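PDB 4OM9: serine protease pet, which acts as an autotransporter enterotoxin of enteroaggregative Escherichia coli, a serine protease that probably cleaves the host protein alpha-fodrin. Local coordinates for residues F583-I588 with N604-N609; N673-L678 with S696-S701; L709-A714 with A739-K744; M725-G730 with A747-D752; L761-A766 with T788-S793. One frame throughout, in Å; residues are numbered along the deposited sequence.

In the fold
All five contacts lie along the parallel beta-helix of the passenger domain, in chain segments quite separate from the antiparallel sheets of residues 60-107 and 136-244, which probably form the protease core. Contacts 1, 2 and 4 follow one another along the beta-helix: the centres of contacts 1 and 2 are about 14 Å apart, those of contacts 2 and 4 about 10 Å, and strands 697-699 and 725-729 are neighbours. Contact 3 belongs to another face and meets contact 4 at about 11 Å between centres, where Leu-711 packs on Tyr-727. The centre of contact 5 is about 9 Å from that of contact 3 and about 10 Å from that of contact 4; it joins a loop beside strand 740-744 to the strand next to 747-755.

Contact 1. Residues F583-I588 with N604-N609; sequences FDNLNI and NIQAKN
The backbone carbonyls of Asn-604 and Gln-606 accept the N-H groups of Leu-586 and Ile-588, whose own carbonyls in turn accept those of Gln-606 and Lys-608. The shortest of the four bonds runs from Gln-606 N to Leu-586 O, at 2.7 Å. Where the chain turns a corner at Asp-584 the pattern slackens: Asn-604 N lies 3.3 Å from Asp-584 O and well above its carbonyl plane. Asn-604 O also faces the edge of the Phe-583 ring, 3.6 Å from CE1.

On the outer face the Gln-606 chain, bent at chi2 (74°), turns its amide back to Asn-585, and NE2 gives OD1 a weak bond of 2.8 Å, with the amide planes 58° apart. Gln-606 OE1 lies beside Leu-586 O without bonding to it, and Asn-604 OD1 takes a weak bond from Gly-654 N. The ammonium of Lys-608 forms a salt bridge with Glu-589, the residue after Ile-588.

Leu-586, Ile-588, Ile-605 and Ala-607 point inward, Ile-588 CG1 resting 3.9 Å from Ala-607 CB, and Leu-593 and Ile-612 pack against them. In-register parallel strands from successive turns, stacked over a column of aliphatic residues, are the signature of the parallel beta-helix of autotransporter passenger domains.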
# COMPACT_ATOMS: atom_id res chain seq x y z
N PHE A 583 6.72 5.49 -10.58
CA PHE A 583 7.35 5.17 -11.85
C PHE A 583 7.58 6.42 -12.68
O PHE A 583 6.81 7.36 -12.60
CB PHE A 583 6.47 4.18 -12.63
CG PHE A 583 5.05 4.63 -12.77
CD1 PHE A 583 4.69 5.52 -13.78
CD2 PHE A 583 4.08 4.18 -11.89
CE1 PHE A 583 3.37 5.96 -13.89
CE2 PHE A 583 2.78 4.60 -12.00
CZ PHE A 583 2.42 5.50 -13.01
N ASP A 584 8.63 6.43 -13.49
CA ASP A 584 8.86 7.57 -14.36
C ASP A 584 7.74 7.65 -15.37
O ASP A 584 7.14 8.70 -15.57
CB ASP A 584 10.22 7.49 -15.04
CG ASP A 584 11.35 7.63 -14.07
OD1 ASP A 584 11.15 8.39 -13.09
OD2 ASP A 584 12.40 6.98 -14.25
N ASN A 585 7.43 6.50 -15.97
CA ASN A 585 6.41 6.45 -16.99
C ASN A 585 5.62 5.15 -17.02
O ASN A 585 6.18 4.06 -16.91
CB ASN A 585 7.03 6.68 -18.37
CG ASN A 585 7.65 8.06 -18.51
OD1 ASN A 585 6.95 9.05 -18.74
ND2 ASN A 585 8.97 8.14 -18.35
N LEU A 586 4.31 5.27 -17.13
CA LEU A 586 3.47 4.16 -17.51
C LEU A 586 2.97 4.36 -18.95
O LEU A 586 2.37 5.40 -19.26
CB LEU A 586 2.27 4.03 -16.56
CG LEU A 586 1.54 2.69 -16.64
CD1 LEU A 586 0.92 2.35 -15.30
CD2 LEU A 586 0.49 2.69 -17.71
N ASN A 587 3.20 3.37 -19.80
CA ASN A 587 2.57 3.34 -21.11
C ASN A 587 1.48 2.26 -21.20
O ASN A 587 1.72 1.10 -20.84
CB ASN A 587 3.63 3.11 -22.20
CG ASN A 587 3.02 3.07 -23.60
OD1 ASN A 587 2.55 4.08 -24.13
ND2 ASN A 587 3.04 1.88 -24.21
N ILE A 588 0.29 2.64 -21.67
CA ILE A 588 -0.80 1.69 -21.92
C ILE A 588 -1.23 1.72 -23.37
O ILE A 588 -1.45 2.80 -23.91
CB ILE A 588 -2.09 1.98 -21.12
CG1 ILE A 588 -1.99 3.29 -20.34
CG2 ILE A 588 -2.58 0.77 -20.31
CD1 ILE A 588 -3.21 3.51 -19.46
N ASN A 604 4.20 9.67 -14.57
CA ASN A 604 3.54 10.13 -15.79
C ASN A 604 2.88 9.03 -16.61
O ASN A 604 3.46 7.99 -16.85
CB ASN A 604 4.52 10.91 -16.67
CG ASN A 604 4.77 12.29 -16.13
OD1 ASN A 604 3.97 12.78 -15.33
ND2 ASN A 604 5.89 12.91 -16.52
N ILE A 605 1.65 9.27 -17.05
CA ILE A 605 0.94 8.28 -17.84
C ILE A 605 0.89 8.67 -19.32
O ILE A 605 0.51 9.79 -19.65
CB ILE A 605 -0.49 8.09 -17.33
CG1 ILE A 605 -0.51 7.69 -15.85
CG2 ILE A 605 -1.22 7.06 -18.17
CD1 ILE A 605 -1.92 7.49 -15.31
N GLN A 606 1.30 7.75 -20.19
CA GLN A 606 1.04 7.87 -21.62
C GLN A 606 0.01 6.81 -21.99
O GLN A 606 0.19 5.64 -21.67
CB GLN A 606 2.32 7.69 -22.46
CG GLN A 606 3.48 8.65 -22.13
CD GLN A 606 4.20 8.32 -20.82
OE1 GLN A 606 4.53 7.16 -20.54
NE2 GLN A 606 4.44 9.35 -20.01
N ALA A 607 -1.09 7.22 -22.62
CA ALA A 607 -2.17 6.28 -22.90
C ALA A 607 -2.59 6.34 -24.36
O ALA A 607 -2.74 7.41 -24.94
CB ALA A 607 -3.37 6.54 -21.99
N LYS A 608 -2.80 5.17 -24.94
CA LYS A 608 -3.24 5.09 -26.32
C LYS A 608 -4.42 4.13 -26.41
O LYS A 608 -4.31 2.98 -25.98
CB LYS A 608 -2.10 4.65 -27.23
CG LYS A 608 -2.48 4.52 -28.69
CD LYS A 608 -1.42 3.72 -29.46
CE LYS A 608 -0.03 4.40 -29.50
NZ LYS A 608 0.85 4.06 -28.30
N ASN A 609 -5.53 4.63 -26.97
CA ASN A 609 -6.75 3.84 -27.12
C ASN A 609 -7.04 2.99 -25.87
O ASN A 609 -7.34 1.80 -25.97
CB ASN A 609 -6.65 2.94 -28.35
CG ASN A 609 -7.96 2.23 -28.66
OD1 ASN A 609 -9.04 2.83 -28.60
ND2 ASN A 609 -7.88 0.92 -28.95

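Contact 2. Residues N673-L678 with S696-S701; sequences NTVSSL and SLFTTS
Phe-698 O is held by two donors. Leu-678 N meets it from the neighbouring strand at 2.9 Å, in the carbonyl plane and almost straight (173° at the hydrogen), while Thr-699 OG1, from the very next residue, comes in above that plane at 2.8 Å. The threonine hydroxyl can fold back this way because OG1 sits beside its own backbone N (chi1 -58°). The same oxygen leans against Leu-678, 3.4 Å from CB, and the Thr-699 methyl CG2 lies about as close to that carbon, so the inward-facing hydroxyl lies against the CB and CD2 of Leu-678 while its polar need is met by the backbone.

These are parallel strands of successive beta-helix turns, with Ser-676 opposite Leu-697, Ser-677 opposite Phe-698 and Leu-678 opposite Thr-699. The ladder starts with Ser-676 N to Ser-696 O at 2.8 Å and ends with Thr-700 N to Leu-678 O at 2.9 Å.

Inside, Leu-697 CD1 touches Ser-676 CB at 3.8 Å; the Ser-676 hydroxyl is itself bonded to Ile-655 N in the preceding turn. The outer face carries the Phe-698 ring, met at its edge by the Val-675 methyl CG1, 4.1 Å from CE1. Beyond the strand, Thr-700 OG1 is taken up by Asp-679 and Arg-680 N, and on the far side Ser-696 OG accepts from Phe-726 N of the next strand, 725-729.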
# COMPACT_ATOMS: atom_id res chain seq x y z
N ASN A 673 0.41 17.68 -11.72
CA ASN A 673 1.54 18.60 -11.66
C ASN A 673 2.55 18.35 -12.77
O ASN A 673 3.69 18.81 -12.72
CB ASN A 673 2.23 18.53 -10.28
CG ASN A 673 2.81 17.15 -9.95
OD1 ASN A 673 2.81 16.24 -10.78
ND2 ASN A 673 3.30 17.00 -8.74
N THR A 674 2.11 17.63 -13.79
CA THR A 674 2.86 17.44 -15.02
C THR A 674 1.92 17.72 -16.18
O THR A 674 0.73 17.42 -16.10
CB THR A 674 3.45 15.99 -15.12
OG1 THR A 674 4.69 15.93 -14.41
CG2 THR A 674 3.68 15.59 -16.56
N VAL A 675 2.44 18.31 -17.26
CA VAL A 675 1.62 18.77 -18.38
C VAL A 675 0.77 17.66 -18.98
O VAL A 675 1.27 16.62 -19.36
CB VAL A 675 2.50 19.37 -19.50
CG1 VAL A 675 1.64 19.73 -20.71
CG2 VAL A 675 3.27 20.59 -18.99
N SER A 676 -0.54 17.90 -19.07
CA SER A 676 -1.47 16.90 -19.60
C SER A 676 -2.01 17.27 -20.98
O SER A 676 -2.40 18.42 -21.24
CB SER A 676 -2.63 16.70 -18.62
OG SER A 676 -2.23 15.91 -17.52
N SER A 677 -2.05 16.28 -21.85
CA SER A 677 -2.52 16.47 -23.21
C SER A 677 -3.50 15.35 -23.60
O SER A 677 -3.12 14.20 -23.74
CB SER A 677 -1.33 16.52 -24.16
OG SER A 677 -1.58 15.75 -25.32
N LEU A 678 -4.77 15.71 -23.75
CA LEU A 678 -5.81 14.76 -24.12
C LEU A 678 -6.33 15.05 -25.54
O LEU A 678 -6.87 16.13 -25.82
CB LEU A 678 -6.95 14.80 -23.12
CG LEU A 678 -6.87 14.13 -21.74
CD1 LEU A 678 -5.44 13.84 -21.27
CD2 LEU A 678 -7.63 14.94 -20.69
N SER A 696 -0.23 22.72 -16.90
CA SER A 696 -1.05 22.91 -18.10
C SER A 696 -1.86 21.69 -18.52
O SER A 696 -1.36 20.56 -18.52
CB SER A 696 -0.17 23.34 -19.28
OG SER A 696 0.17 24.70 -19.23
N LEU A 697 -3.12 21.91 -18.90
CA LEU A 697 -3.95 20.84 -19.43
C LEU A 697 -4.67 21.25 -20.70
O LEU A 697 -5.56 22.09 -20.67
CB LEU A 697 -4.96 20.37 -18.38
CG LEU A 697 -5.91 19.27 -18.82
CD1 LEU A 697 -6.04 18.22 -17.74
CD2 LEU A 697 -7.28 19.85 -19.16
N PHE A 698 -4.28 20.65 -21.82
CA PHE A 698 -4.90 20.90 -23.12
C PHE A 698 -5.71 19.69 -23.53
O PHE A 698 -5.29 18.56 -23.30
CB PHE A 698 -3.85 21.19 -24.19
CG PHE A 698 -2.79 22.14 -23.76
CD1 PHE A 698 -1.69 21.68 -23.04
CD2 PHE A 698 -2.87 23.48 -24.06
CE1 PHE A 698 -0.70 22.55 -22.63
CE2 PHE A 698 -1.89 24.36 -23.66
CZ PHE A 698 -0.80 23.90 -22.94
N THR A 699 -6.87 19.92 -24.14
CA THR A 699 -7.72 18.82 -24.55
C THR A 699 -8.58 19.20 -25.75
O THR A 699 -9.26 20.23 -25.76
CB THR A 699 -8.62 18.37 -23.41
OG1 THR A 699 -7.80 17.97 -22.31
CG2 THR A 699 -9.46 17.19 -23.84
N THR A 700 -8.54 18.36 -26.77
CA THR A 700 -9.35 18.56 -27.96
C THR A 700 -10.78 18.10 -27.71
O THR A 700 -11.64 18.19 -28.57
CB THR A 700 -8.77 17.82 -29.16
OG1 THR A 700 -8.72 16.41 -28.88
CG2 THR A 700 -7.36 18.32 -29.45
N SER A 701 -11.01 17.62 -26.49
CA SER A 701 -12.29 17.09 -26.08
C SER A 701 -12.81 17.89 -24.88
O SER A 701 -12.35 19.00 -24.63
CB SER A 701 -12.16 15.61 -25.71
OG SER A 701 -13.40 15.02 -25.38

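Contact 3. Residues L709-A714 with A739-K744; sequences LTLTGA and ANFTAK
This is a parallel strand pair on one face of the beta-helix, with Leu-709, Leu-711, Phe-741 and Ala-743 pointing to the core and Thr-710, Thr-742 and Lys-744 to the opposite face. Leu-709 and Phe-741 extend side by side in the same direction, both with CG anti to the backbone nitrogen (177° and 179°), and the methyl CD2 of Leu-709 lies 3.7 Å from CE2 of the ring. Leu-711 comes to the ring from the next inward position, its CD1 4.0 Å from CZ, so two leucines of one turn share a single phenylalanine of the next. Ile-753 also packs against Phe-741.

The backbones are joined by Leu-709 N to Asn-740 O, Thr-742 N to Leu-709 O, Leu-711 N to Thr-742 O (2.7 Å) and Lys-744 N to Leu-711 O (3.0 Å).

The other face carries threonines and Lys-744. Thr-710 and Thr-742 lie alongside each other, and the extended Lys-744 chain runs past the first of them, CE 3.9 Å from Thr-710 CG2. Its CG is equally close to CG2 of Thr-712, whose hydroxyl bonds forward to the carbonyl of the next residue, Gly-713 O. Apolar side chains aligned inside and a threonine pair stacked outside, on in-register parallel strands, are typical of the parallel beta-helix.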
# COMPACT_ATOMS: atom_id res chain seq x y z
N LEU A 709 -12.96 20.64 -9.03
CA LEU A 709 -11.90 20.82 -10.02
C LEU A 709 -11.25 22.19 -9.86
O LEU A 709 -11.91 23.24 -9.94
CB LEU A 709 -12.44 20.64 -11.44
CG LEU A 709 -11.44 20.88 -12.58
CD1 LEU A 709 -10.25 19.86 -12.50
CD2 LEU A 709 -12.15 20.79 -13.91
N THR A 710 -9.95 22.18 -9.61
CA THR A 710 -9.20 23.39 -9.39
C THR A 710 -8.04 23.50 -10.37
O THR A 710 -7.27 22.55 -10.56
CB THR A 710 -8.66 23.46 -7.97
OG1 THR A 710 -9.75 23.27 -7.05
CG2 THR A 710 -8.02 24.81 -7.71
N LEU A 711 -7.91 24.66 -11.00
CA LEU A 711 -6.89 24.88 -12.00
C LEU A 711 -6.01 26.06 -11.60
O LEU A 711 -6.51 27.17 -11.36
CB LEU A 711 -7.54 25.11 -13.36
CG LEU A 711 -8.62 24.09 -13.70
CD1 LEU A 711 -9.32 24.45 -15.00
CD2 LEU A 711 -8.00 22.70 -13.79
N THR A 712 -4.71 25.83 -11.48
CA THR A 712 -3.79 26.82 -10.93
C THR A 712 -2.46 26.84 -11.65
O THR A 712 -2.07 25.84 -12.24
CB THR A 712 -3.45 26.58 -9.44
OG1 THR A 712 -2.45 25.57 -9.37
CG2 THR A 712 -4.67 26.15 -8.64
N GLY A 713 -1.75 27.96 -11.53
CA GLY A 713 -0.40 28.05 -12.05
C GLY A 713 0.51 27.04 -11.38
O GLY A 713 0.14 26.45 -10.36
N ALA A 714 1.68 26.81 -11.96
CA ALA A 714 2.64 25.90 -11.35
C ALA A 714 3.13 26.50 -10.03
O ALA A 714 3.95 27.40 -10.02
CB ALA A 714 3.80 25.62 -12.28
N ALA A 739 -21.44 21.33 -7.63
CA ALA A 739 -20.00 21.06 -7.64
C ALA A 739 -19.14 22.31 -7.48
O ALA A 739 -19.65 23.40 -7.21
CB ALA A 739 -19.63 20.35 -8.91
N ASN A 740 -17.83 22.14 -7.62
CA ASN A 740 -16.87 23.25 -7.58
C ASN A 740 -15.91 23.25 -8.77
O ASN A 740 -15.25 22.25 -9.08
CB ASN A 740 -16.07 23.24 -6.29
CG ASN A 740 -16.89 23.65 -5.09
OD1 ASN A 740 -17.59 24.66 -5.11
ND2 ASN A 740 -16.81 22.86 -4.03
N PHE A 741 -15.85 24.40 -9.42
CA PHE A 741 -14.93 24.62 -10.51
C PHE A 741 -14.16 25.91 -10.22
O PHE A 741 -14.68 27.01 -10.39
CB PHE A 741 -15.68 24.69 -11.84
CG PHE A 741 -14.80 24.94 -13.03
CD1 PHE A 741 -14.49 26.24 -13.42
CD2 PHE A 741 -14.30 23.89 -13.77
CE1 PHE A 741 -13.69 26.48 -14.51
CE2 PHE A 741 -13.49 24.12 -14.87
CZ PHE A 741 -13.19 25.41 -15.24
N THR A 742 -12.92 25.74 -9.78
CA THR A 742 -12.09 26.83 -9.32
C THR A 742 -10.87 27.07 -10.21
O THR A 742 -10.10 26.15 -10.49
CB THR A 742 -11.62 26.60 -7.86
OG1 THR A 742 -12.76 26.48 -7.01
CG2 THR A 742 -10.75 27.74 -7.36
N ALA A 743 -10.69 28.31 -10.65
CA ALA A 743 -9.49 28.71 -11.36
C ALA A 743 -8.86 29.88 -10.62
O ALA A 743 -9.56 30.81 -10.22
CB ALA A 743 -9.80 29.08 -12.79
N LYS A 744 -7.55 29.83 -10.43
CA LYS A 744 -6.85 30.82 -9.61
C LYS A 744 -5.34 30.74 -9.78
O LYS A 744 -4.82 29.80 -10.38
CB LYS A 744 -7.21 30.64 -8.14
CG LYS A 744 -6.64 29.37 -7.53
CD LYS A 744 -7.18 29.14 -6.13
CE LYS A 744 -6.66 27.82 -5.55
NZ LYS A 744 -7.06 27.62 -4.13

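Contact 4. Residues M725-G730 with A747-D752; sequences MFYAAG and ASVTGD
Strands 725-729 and 747-750 are parallel strands of successive turns of the beta-helix, their axes 4.7 Å apart and inclined by 15°. Four backbone bonds run between them: Ser-748 N to Met-725 O, Tyr-727 N to Ser-748 O, Thr-750 N to Tyr-727 O and Ala-729 N to Thr-750 O. The ladder is firmest in the middle, where Thr-750 N lies 2.7 Å from Tyr-727 O, and longer at both ends; in the last bond the donor stands above the carbonyl plane of Thr-750. Just beyond it Gly-751 brings its CA up to Ala-729 O in a C-H to oxygen contact.

The inward side is organised round the ring of Tyr-727. With CG anti to its carbonyl carbon (chi1 -55°), the ring leans along the strand, against its direction, and spans two residues of the next turn: Ala-747 CB meets its edge in plane, 4.0 Å from CE2, and Val-749 CG2 lies at the same distance from CD2. Met-725 is poorly ordered, so the position of its thioether beside Ala-747 is less certain. The outward side is sparser, with Phe-726 turning a ring edge to Ser-748 CB.

At its far end the Tyr-727 hydroxyl points to Thr-712 O of strand 708-712 in a bond modelled unusually short, so its exact geometry is doubtful. Strand 697-699 flanks the pair next to residues 725-729, with Leu-697 on Tyr-727 and Phe-698 on Phe-726, and strand 788-791 follows on the side of residues 747-750, where Tyr-790 packs on Val-749.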
# COMPACT_ATOMS: atom_id res chain seq x y z
N MET A 725 0.50 28.94 -16.37
CA MET A 725 0.27 27.97 -17.45
C MET A 725 -1.16 28.05 -18.03
O MET A 725 -1.96 28.90 -17.62
CB MET A 725 0.58 26.55 -16.96
CG MET A 725 0.33 26.27 -15.49
SD MET A 725 -1.39 25.91 -15.14
CE MET A 725 -2.08 27.55 -14.92
N PHE A 726 -1.50 27.17 -18.98
CA PHE A 726 -2.79 27.25 -19.67
C PHE A 726 -3.71 26.04 -19.48
O PHE A 726 -3.25 24.93 -19.26
CB PHE A 726 -2.60 27.42 -21.19
CG PHE A 726 -1.42 28.25 -21.58
CD1 PHE A 726 -1.23 29.52 -21.06
CD2 PHE A 726 -0.49 27.76 -22.49
CE1 PHE A 726 -0.14 30.28 -21.44
CE2 PHE A 726 0.60 28.51 -22.87
CZ PHE A 726 0.78 29.77 -22.35
N TYR A 727 -5.01 26.28 -19.61
CA TYR A 727 -5.97 25.19 -19.68
C TYR A 727 -6.93 25.40 -20.84
O TYR A 727 -7.80 26.27 -20.78
CB TYR A 727 -6.77 25.06 -18.39
CG TYR A 727 -5.93 24.91 -17.15
CD1 TYR A 727 -5.45 23.67 -16.76
CD2 TYR A 727 -5.63 26.01 -16.36
CE1 TYR A 727 -4.68 23.53 -15.63
CE2 TYR A 727 -4.87 25.89 -15.23
CZ TYR A 727 -4.40 24.64 -14.86
OH TYR A 727 -3.63 24.53 -13.73
N ALA A 728 -6.77 24.61 -21.90
CA ALA A 728 -7.70 24.64 -23.02
C ALA A 728 -8.55 23.38 -23.02
O ALA A 728 -8.04 22.27 -22.83
CB ALA A 728 -6.96 24.79 -24.34
N ALA A 729 -9.85 23.56 -23.22
CA ALA A 729 -10.76 22.45 -23.46
C ALA A 729 -11.67 22.80 -24.63
O ALA A 729 -12.68 23.48 -24.46
CB ALA A 729 -11.56 22.11 -22.22
N GLY A 730 -11.29 22.34 -25.82
CA GLY A 730 -12.02 22.65 -27.04
C GLY A 730 -13.49 22.30 -26.96
O GLY A 730 -14.33 23.01 -27.51
N ALA A 747 -3.68 31.31 -13.65
CA ALA A 747 -4.31 30.33 -14.50
C ALA A 747 -4.99 31.02 -15.68
O ALA A 747 -5.77 31.95 -15.50
CB ALA A 747 -5.33 29.52 -13.72
N SER A 748 -4.70 30.56 -16.89
CA SER A 748 -5.36 31.07 -18.09
C SER A 748 -6.23 29.98 -18.71
O SER A 748 -5.72 29.03 -19.29
CB SER A 748 -4.33 31.59 -19.09
OG SER A 748 -4.97 31.99 -20.29
N VAL A 749 -7.55 30.14 -18.60
CA VAL A 749 -8.49 29.07 -18.93
C VAL A 749 -9.32 29.37 -20.16
O VAL A 749 -10.10 30.33 -20.18
CB VAL A 749 -9.45 28.81 -17.75
CG1 VAL A 749 -10.39 27.66 -18.06
CG2 VAL A 749 -8.66 28.56 -16.49
N THR A 750 -9.18 28.54 -21.19
CA THR A 750 -9.94 28.71 -22.42
C THR A 750 -10.96 27.58 -22.56
O THR A 750 -10.72 26.46 -22.11
CB THR A 750 -9.00 28.76 -23.67
OG1 THR A 750 -8.07 29.84 -23.52
CG2 THR A 750 -9.78 28.96 -24.96
N GLY A 751 -12.11 27.88 -23.16
CA GLY A 751 -13.12 26.87 -23.41
C GLY A 751 -14.38 27.12 -22.61
O GLY A 751 -14.30 27.40 -21.41
N ASP A 752 -15.53 27.02 -23.27
CA ASP A 752 -16.80 27.40 -22.66
C ASP A 752 -17.10 26.56 -21.43
O ASP A 752 -16.57 25.48 -21.26
CB ASP A 752 -17.94 27.27 -23.67
CG ASP A 752 -17.71 28.09 -24.93
OD1 ASP A 752 -17.09 29.16 -24.84
OD2 ASP A 752 -18.15 27.65 -26.01

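Contact 5. Residues L761-A766 with T788-S793; sequences LSFGSA and TSYQGS
Phe-763 and Tyr-790 lie at the heart of the tight part of this contact, ring against ring with planes only 17° from parallel. The offset is large, with centroids 4.9 Å apart, so little of one ring lies over the other. What covers one face of Phe-763 is therefore largely the stem of the tyrosine: Tyr-790 CB sits 3.9 Å from the phenylalanine centroid and 19° off its normal, a CH-pi contact. In return the rim of the phenylalanine lies over the tyrosine ring, CZ 3.5 Å from Tyr-790 CG. Thr-788 continues the close packing over Gly-764, its OG1 3.4 Å from Gly-764 CA, while its methyl CG2 lies 4.1 Å from Phe-763 CB. Tyr-790 is also fixed at its far end. Its hydroxyl accepts Ser-793 N at 3.2 Å, linking the ring to the chain three residues on, and is bonded as well to Gly-751 O in the previous turn.

Both aromatic residues belong to the core of the beta-helix. Residues 788-791 form a regular strand parallel to 747-755, but residues 761-766 are irregular, modelled with a cis peptide before Ser-762, although they lie beside strand 740-744: Ser-762 OG bonds to Ala-743 N, and Gly-764 pairs with the Ala-743 backbone. Ala-743, Leu-801 and Leu-807 pack on Phe-763.

The loose side begins at Ser-765, which barely touches residues 788-793 and whose hydroxyl is bonded to Asp-787. Beyond it the loop turns away from strand 788-791 and reaches solvent at the poorly ordered Ala-766.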
# COMPACT_ATOMS: atom_id res chain seq x y z
N LEU A 761 -18.32 29.05 -7.90
CA LEU A 761 -16.90 29.39 -8.05
C LEU A 761 -16.49 29.69 -9.51
O LEU A 761 -17.20 29.27 -10.44
CB LEU A 761 -16.08 28.24 -7.43
CG LEU A 761 -16.13 28.32 -5.89
CD1 LEU A 761 -15.42 27.15 -5.24
CD2 LEU A 761 -15.55 29.64 -5.40
N SER A 762 -15.39 30.43 -9.75
CA SER A 762 -14.41 30.88 -8.75
C SER A 762 -13.56 32.07 -9.18
O SER A 762 -13.33 32.98 -8.39
CB SER A 762 -13.41 29.80 -8.47
OG SER A 762 -12.49 29.76 -9.55
N PHE A 763 -13.07 31.99 -10.42
CA PHE A 763 -11.93 32.77 -10.97
C PHE A 763 -11.21 33.74 -10.04
O PHE A 763 -11.80 34.70 -9.55
CB PHE A 763 -12.38 33.55 -12.20
CG PHE A 763 -13.12 32.73 -13.22
CD1 PHE A 763 -12.65 31.50 -13.62
CD2 PHE A 763 -14.29 33.21 -13.78
CE1 PHE A 763 -13.34 30.75 -14.55
CE2 PHE A 763 -14.98 32.48 -14.72
CZ PHE A 763 -14.51 31.24 -15.11
N GLY A 764 -9.92 33.52 -9.83
CA GLY A 764 -9.10 34.47 -9.11
C GLY A 764 -8.86 34.13 -7.66
O GLY A 764 -9.76 33.74 -6.92
N SER A 765 -7.60 34.29 -7.25
CA SER A 765 -7.18 34.04 -5.88
C SER A 765 -7.98 34.90 -4.90
O SER A 765 -7.81 36.11 -4.86
CB SER A 765 -5.69 34.33 -5.72
OG SER A 765 -4.94 33.74 -6.77
N ALA A 766 -8.83 34.25 -4.11
CA ALA A 766 -9.66 34.94 -3.13
C ALA A 766 -8.82 35.64 -2.07
O ALA A 766 -8.58 35.10 -0.99
CB ALA A 766 -10.62 33.96 -2.48
N THR A 788 -5.75 35.66 -12.96
CA THR A 788 -6.59 34.65 -13.60
C THR A 788 -7.36 35.19 -14.78
O THR A 788 -8.09 36.17 -14.67
CB THR A 788 -7.60 34.03 -12.60
OG1 THR A 788 -6.89 33.39 -11.52
CG2 THR A 788 -8.48 32.99 -13.30
N SER A 789 -7.19 34.55 -15.93
CA SER A 789 -8.01 34.90 -17.08
C SER A 789 -8.78 33.66 -17.53
O SER A 789 -8.30 32.54 -17.39
CB SER A 789 -7.17 35.45 -18.23
OG SER A 789 -6.52 34.41 -18.93
N TYR A 790 -9.99 33.90 -18.02
CA TYR A 790 -10.84 32.87 -18.58
C TYR A 790 -11.43 33.36 -19.89
O TYR A 790 -11.53 34.58 -20.10
CB TYR A 790 -11.96 32.49 -17.60
CG TYR A 790 -13.08 31.74 -18.27
CD1 TYR A 790 -12.97 30.38 -18.53
CD2 TYR A 790 -14.22 32.40 -18.71
CE1 TYR A 790 -13.97 29.70 -19.18
CE2 TYR A 790 -15.22 31.74 -19.35
CZ TYR A 790 -15.10 30.39 -19.59
OH TYR A 790 -16.12 29.74 -20.24
N GLN A 791 -11.80 32.44 -20.78
CA GLN A 791 -12.63 32.79 -21.94
C GLN A 791 -13.31 31.58 -22.57
O GLN A 791 -12.67 30.58 -22.84
CB GLN A 791 -11.81 33.55 -23.01
CG GLN A 791 -10.66 32.76 -23.59
CD GLN A 791 -10.35 33.25 -25.01
OE1 GLN A 791 -11.11 32.98 -25.95
NE2 GLN A 791 -9.25 33.97 -25.17
N GLY A 792 -14.61 31.68 -22.83
CA GLY A 792 -15.35 32.89 -22.55
C GLY A 792 -16.84 32.80 -22.80
O GLY A 792 -17.40 33.68 -23.43
N SER A 793 -17.47 31.73 -22.33
CA SER A 793 -18.93 31.61 -22.44
C SER A 793 -19.50 30.73 -21.33
O SER A 793 -19.21 29.54 -21.27
CB SER A 793 -19.31 31.05 -23.81
OG SER A 793 -20.64 30.57 -23.81